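Local coordinates for putative fumarylacetoacetate hydrolase family protein (PDB 3S52) that is of unknown function but belongs to the fumarylacetoacetate hydrolase family, whose C-terminal domain it carries around a curled mixed beta-sheet, in a two-chain assembly, at residues A[41-46]-A[178-183]; A[131-136]-A[187-192]. One frame throughout, in Å; residues are numbered along the deposited sequence.

Contact 1 (A[41-46]-A[178-183]); sequences SVEPVL and MSRFFT
Met178 O takes two backbone donors where helix 171-181 ends and the chain leaves it, Phe182 N at 2.9 Å and Phe181 N at 3.0 Å; the two bonds turn the backbone here, and both Met178 and Phe182 also meet Leu46. The contact packs helix 171-181 against the start of strand 45-50, at the margin of the curled mixed beta-sheet of this fumarylacetoacetate hydrolase family fold. Met178 is modelled as selenomethionine. Its CG sits at the fork of the leucine, 3.8 Å from both Leu46 CD1 and Leu46 CD2, and the two side chains pass at a slant. Leu46 CG lies opposite its own carbonyl carbon (chi1 -64°), a setting in which both methyls face the helix. Beyond CG the Met178 chain is extended (chi2 and chi3 both 167°), which carries CE past the CD2 methyl, 3.9 Å from Leu46 CD2. Phe182 meets Leu46 CD1 through CE2 at 4.0 Å, the methyl standing obliquely to the ring. One ring face of Phe182 is covered by Phe181 CB, 3.7 Å above the plane and over its centre. Val23 touches both Met178 and Phe182, so strand 21-26 lines the same apolar patch. The second subunit closes over the contact: its Lys123 NZ bonds Pro44 O, and its Phe67 stacks on the Phe181 ring. On the solvent-facing side, Glu43 and Arg180 are oppositely charged but form no salt bridge, Glu43 OE1 lying 4.3 Å from Arg180 NH1, at the edge of the guanidinium and near its plane.

Contact 2 (A[131-136]-A[187-192]); sequences CPISGF and GDIVLT
Ile133 and Ile189 point at each other tip to tip, CD1 to CD1 at 3.9 Å, and the other side chains of the contact are arranged about this pair. Ile133 is stretched out, with CG1 opposite the backbone N (chi1 -175°) and an extended second torsion (chi2 159°), and this extended chain carries CD1 out toward Ile189. That same methyl, Ile133 CD1, also lies 4.0 Å from Ile189 CG2, so it faces the branch of Ile189 as well as its tip. Phe136 comes in obliquely, its far ring atom CZ 4.1 Å from Ile189 CG1 and equally distant from Ile189 CD1. Strands 131-138 and 189-191 belong to one curled mixed sheet of the fumarylacetoacetate hydrolase family fold but are not hydrogen-bonded to each other; with the CA atoms of Ile133 and Ile189 10.0 Å apart, side chains alone bridge them across the buried interior of the curl. Leu54 on strand 54-56 and Ala77 on strand 70-80 pack against the same cluster. Near the other end, Cys131 SG meets Leu191 CD1 at 4.0 Å; the CB of Leu191 does not point at the opposite segment, and the branch beyond it makes the approach. Between Ile133 and Phe136, Ser134 OG donates to Gly135 O at 2.8 Å, tilted 25° from the carbonyl plane, and this hydroxyl also bonds Val101 N. Asp188, next to Ile189, forms a salt bridge through OD2 with Lys21 NZ and accepts a bond from Arg185 N.

In the fold
From the N terminus, the chain reaches strand 21-26 and then segment 41-46, which waits for 178-183 to close contact 1 across 131 intervening residues. Within that loop comes 131-136, but its partner 187-192 lies beyond it, so contact 2, spanning 50 residues, crosses contact 1. Helix 171-181 and strand 189-191 follow each other in the chain. Strand 21-26 lies in the sheet between 45-50 and 189-191, linking both contacts: contact 1 packs the helix on strand 45-50 beside the second subunit, while contact 2 joins strands across the sheet interior. Their centres are about 17 Å apart, yet Met178 SE packs 3.6 Å from Val190 CG1.

Contact 1 (A[41-46]-A[178-183])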
loop_
_atom_site.group_PDB
_atom_site.type_symbol
_atom_site.label_atom_id
_atom_site.label_comp_id
_atom_site.label_asym_id
_atom_site.label_seq_id
_atom_site.Cartn_x
_atom_site.Cartn_y
_atom_site.Cartn_z
ATOM N N SER A 41 -0.385 2.991 -20.525
ATOM C CA SER A 41 -0.947 1.676 -20.258
ATOM C C SER A 41 -2.413 1.696 -20.652
ATOM O O SER A 41 -3.031 2.757 -20.680
ATOM C CB SER A 41 -0.783 1.330 -18.776
ATOM O OG SER A 41 -1.303 0.051 -18.483
ATOM N N VAL A 42 -2.981 0.543 -20.987
ATOM C CA VAL A 42 -4.375 0.552 -21.409
ATOM C C VAL A 42 -5.250 1.052 -20.281
ATOM O O VAL A 42 -6.129 1.889 -20.493
ATOM C CB VAL A 42 -4.875 -0.820 -21.851
ATOM C CG1 VAL A 42 -6.398 -0.756 -22.090
ATOM C CG2 VAL A 42 -4.129 -1.263 -23.094
ATOM N N GLU A 43 -4.994 0.546 -19.080
ATOM C CA GLU A 43 -5.725 0.977 -17.890
ATOM C C GLU A 43 -4.785 1.657 -16.906
ATOM O O GLU A 43 -3.570 1.395 -16.908
ATOM C CB GLU A 43 -6.388 -0.222 -17.223
ATOM C CG GLU A 43 -7.127 -1.112 -18.207
ATOM C CD GLU A 43 -7.972 -2.147 -17.517
ATOM O OE1 GLU A 43 -8.965 -1.750 -16.865
ATOM O OE2 GLU A 43 -7.627 -3.344 -17.601
ATOM N N PRO A 44 -5.339 2.539 -16.061
ATOM C CA PRO A 44 -4.514 3.311 -15.140
ATOM C C PRO A 44 -3.581 2.417 -14.348
ATOM O O PRO A 44 -3.977 1.354 -13.869
ATOM C CB PRO A 44 -5.536 3.954 -14.214
ATOM C CG PRO A 44 -6.761 4.125 -15.090
ATOM C CD PRO A 44 -6.737 3.019 -16.102
ATOM N N VAL A 45 -2.342 2.867 -14.223
ATOM C CA VAL A 45 -1.345 2.218 -13.380
ATOM C C VAL A 45 -1.563 2.658 -11.937
ATOM O O VAL A 45 -1.505 3.842 -11.629
ATOM C CB VAL A 45 0.047 2.629 -13.839
ATOM C CG1 VAL A 45 1.100 2.048 -12.925
ATOM C CG2 VAL A 45 0.253 2.174 -15.288
ATOM N N LEU A 46 -1.844 1.701 -11.060
ATOM C CA LEU A 46 -2.239 2.019 -9.687
ATOM C C LEU A 46 -1.234 1.485 -8.680
ATOM O O LEU A 46 -0.785 0.348 -8.790
ATOM C CB LEU A 46 -3.614 1.414 -9.376
ATOM C CG LEU A 46 -4.785 1.956 -10.201
ATOM C CD1 LEU A 46 -6.095 1.530 -9.576
ATOM C CD2 LEU A 46 -4.712 3.489 -10.227
HETATM N N MSE A 178 -10.302 3.232 -9.666
HETATM C CA MSE A 178 -9.618 2.779 -8.441
HETATM C C MSE A 178 -10.572 2.044 -7.501
HETATM O O MSE A 178 -10.216 1.048 -6.880
HETATM C CB MSE A 178 -8.998 3.956 -7.675
HETATM C CG MSE A 178 -7.869 4.667 -8.388
HETATM SE SE MSE A 178 -7.441 6.386 -7.494
HETATM C CE MSE A 178 -5.714 6.747 -8.420
ATOM N N SER A 179 -11.786 2.548 -7.386
ATOM C CA SER A 179 -12.753 1.975 -6.443
ATOM C C SER A 179 -13.221 0.579 -6.874
ATOM O O SER A 179 -13.893 -0.093 -6.105
ATOM C CB SER A 179 -13.973 2.892 -6.287
ATOM O OG SER A 179 -14.854 2.768 -7.407
ATOM N N ARG A 180 -12.888 0.143 -8.093
ATOM C CA ARG A 180 -13.229 -1.219 -8.512
ATOM C C ARG A 180 -12.334 -2.209 -7.788
ATOM O O ARG A 180 -12.714 -3.342 -7.550
ATOM C CB ARG A 180 -13.052 -1.412 -10.016
ATOM C CG ARG A 180 -14.053 -0.658 -10.895
ATOM C CD ARG A 180 -13.791 -0.976 -12.376
ATOM N NE ARG A 180 -13.870 -2.416 -12.621
ATOM C CZ ARG A 180 -13.264 -3.045 -13.621
ATOM N NH1 ARG A 180 -12.512 -2.371 -14.485
ATOM N NH2 ARG A 180 -13.405 -4.358 -13.749
ATOM N N PHE A 181 -11.135 -1.757 -7.445
ATOM C CA PHE A 181 -10.130 -2.579 -6.767
ATOM C C PHE A 181 -10.122 -2.328 -5.265
ATOM O O PHE A 181 -10.079 -3.273 -4.476
ATOM C CB PHE A 181 -8.726 -2.390 -7.369
ATOM C CG PHE A 181 -8.602 -2.930 -8.764
ATOM C CD1 PHE A 181 -8.169 -4.241 -8.981
ATOM C CD2 PHE A 181 -8.951 -2.148 -9.857
ATOM C CE1 PHE A 181 -8.060 -4.749 -10.264
ATOM C CE2 PHE A 181 -8.848 -2.640 -11.141
ATOM C CZ PHE A 181 -8.403 -3.949 -11.353
ATOM N N PHE A 182 -10.014 -1.052 -4.891
ATOM C CA PHE A 182 -9.864 -0.664 -3.492
ATOM C C PHE A 182 -11.047 0.155 -2.975
ATOM O O PHE A 182 -11.463 1.130 -3.596
ATOM C CB PHE A 182 -8.557 0.112 -3.317
ATOM C CG PHE A 182 -7.431 -0.423 -4.167
ATOM C CD1 PHE A 182 -6.873 -1.664 -3.895
ATOM C CD2 PHE A 182 -6.942 0.302 -5.233
ATOM C CE1 PHE A 182 -5.845 -2.165 -4.672
ATOM C CE2 PHE A 182 -5.911 -0.199 -6.011
ATOM C CZ PHE A 182 -5.376 -1.437 -5.732
ATOM N N THR A 183 -11.620 -0.268 -1.856
ATOM C CA THR A 183 -12.587 0.594 -1.187
ATOM C C THR A 183 -11.834 1.850 -0.758
ATOM O O THR A 183 -10.787 1.767 -0.113
ATOM C CB THR A 183 -13.210 -0.093 0.046
ATOM O OG1 THR A 183 -14.132 -1.100 -0.390
ATOM C CG2 THR A 183 -13.954 0.934 0.927
#

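Contact 2 (A[131-136]-A[187-192])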
loop_
_atom_site.group_PDB
_atom_site.type_symbol
_atom_site.label_atom_id
_atom_site.label_comp_id
_atom_site.label_asym_id
_atom_site.label_seq_id
_atom_site.Cartn_x
_atom_site.Cartn_y
_atom_site.Cartn_z
ATOM N N CYS A 131 5.319 10.834 1.068
ATOM C CA CYS A 131 4.170 11.598 0.601
ATOM C C CYS A 131 3.895 12.824 1.481
ATOM O O CYS A 131 2.910 12.876 2.212
ATOM C CB CYS A 131 2.932 10.711 0.482
ATOM S SG CYS A 131 1.526 11.521 -0.359
ATOM N N PRO A 132 4.777 13.821 1.400
ATOM C CA PRO A 132 4.543 15.155 1.961
ATOM C C PRO A 132 3.336 15.767 1.281
ATOM O O PRO A 132 3.287 15.785 0.046
ATOM C CB PRO A 132 5.785 15.945 1.528
ATOM C CG PRO A 132 6.793 14.928 1.147
ATOM C CD PRO A 132 6.026 13.751 0.636
ATOM N N ILE A 133 2.398 16.292 2.063
ATOM C CA ILE A 133 1.163 16.808 1.497
ATOM C C ILE A 133 0.710 18.087 2.206
ATOM O O ILE A 133 0.984 18.278 3.401
ATOM C CB ILE A 133 0.055 15.736 1.554
ATOM C CG1 ILE A 133 -1.214 16.210 0.848
ATOM C CG2 ILE A 133 -0.253 15.362 2.979
ATOM C CD1 ILE A 133 -2.110 15.038 0.431
ATOM N N SER A 134 0.035 18.951 1.450
ATOM C CA SER A 134 -0.512 20.208 1.951
ATOM C C SER A 134 -1.824 19.997 2.714
ATOM O O SER A 134 -2.347 18.884 2.798
ATOM C CB SER A 134 -0.803 21.151 0.766
ATOM O OG SER A 134 -1.902 20.664 -0.023
ATOM N N GLY A 135 -2.363 21.093 3.234
ATOM C CA GLY A 135 -3.716 21.109 3.745
ATOM C C GLY A 135 -4.660 21.060 2.556
ATOM O O GLY A 135 -4.241 21.271 1.419
ATOM N N PHE A 136 -5.930 20.791 2.820
ATOM C CA PHE A 136 -6.931 20.715 1.769
ATOM C C PHE A 136 -7.798 21.963 1.649
ATOM O O PHE A 136 -8.159 22.590 2.654
ATOM C CB PHE A 136 -7.790 19.453 1.933
ATOM C CG PHE A 136 -7.021 18.193 1.695
ATOM C CD1 PHE A 136 -6.869 17.692 0.409
ATOM C CD2 PHE A 136 -6.382 17.553 2.743
ATOM C CE1 PHE A 136 -6.122 16.542 0.188
ATOM C CE2 PHE A 136 -5.639 16.405 2.526
ATOM C CZ PHE A 136 -5.510 15.905 1.236
ATOM N N GLY A 187 -11.545 9.967 4.154
ATOM C CA GLY A 187 -10.226 10.252 4.683
ATOM C C GLY A 187 -9.111 9.680 3.825
ATOM O O GLY A 187 -7.945 9.986 4.048
ATOM N N ASP A 188 -9.444 8.836 2.849
ATOM C CA ASP A 188 -8.397 8.380 1.943
ATOM C C ASP A 188 -8.046 9.511 0.994
ATOM O O ASP A 188 -8.840 10.422 0.773
ATOM C CB ASP A 188 -8.773 7.114 1.173
ATOM C CG ASP A 188 -8.665 5.843 2.032
ATOM O OD1 ASP A 188 -8.041 5.870 3.117
ATOM O OD2 ASP A 188 -9.201 4.805 1.611
ATOM N N ILE A 189 -6.844 9.451 0.439
ATOM C CA ILE A 189 -6.370 10.484 -0.456
ATOM C C ILE A 189 -6.070 9.831 -1.797
ATOM O O ILE A 189 -5.578 8.698 -1.845
ATOM C CB ILE A 189 -5.077 11.140 0.116
ATOM C CG1 ILE A 189 -5.355 11.814 1.468
ATOM C CG2 ILE A 189 -4.471 12.114 -0.867
ATOM C CD1 ILE A 189 -4.080 12.151 2.257
ATOM N N VAL A 190 -6.358 10.543 -2.882
ATOM C CA VAL A 190 -6.010 10.062 -4.208
ATOM C C VAL A 190 -5.012 11.017 -4.829
ATOM O O VAL A 190 -5.231 12.237 -4.825
ATOM C CB VAL A 190 -7.239 9.951 -5.112
ATOM C CG1 VAL A 190 -6.809 9.756 -6.574
ATOM C CG2 VAL A 190 -8.141 8.818 -4.631
ATOM N N LEU A 191 -3.902 10.466 -5.322
ATOM C CA LEU A 191 -2.903 11.247 -6.052
ATOM C C LEU A 191 -3.147 11.033 -7.529
ATOM O O LEU A 191 -3.356 9.902 -7.970
ATOM C CB LEU A 191 -1.477 10.822 -5.691
ATOM C CG LEU A 191 -1.023 11.131 -4.262
ATOM C CD1 LEU A 191 0.498 10.951 -4.133
ATOM C CD2 LEU A 191 -1.423 12.535 -3.865
ATOM N N THR A 192 -3.166 12.124 -8.281
ATOM C CA THR A 192 -3.619 12.092 -9.666
ATOM C C THR A 192 -2.497 12.056 -10.725
ATOM O O THR A 192 -2.773 12.122 -11.919
ATOM C CB THR A 192 -4.571 13.263 -9.947
ATOM O OG1 THR A 192 -3.867 14.490 -9.723
ATOM C CG2 THR A 192 -5.774 13.204 -9.015
#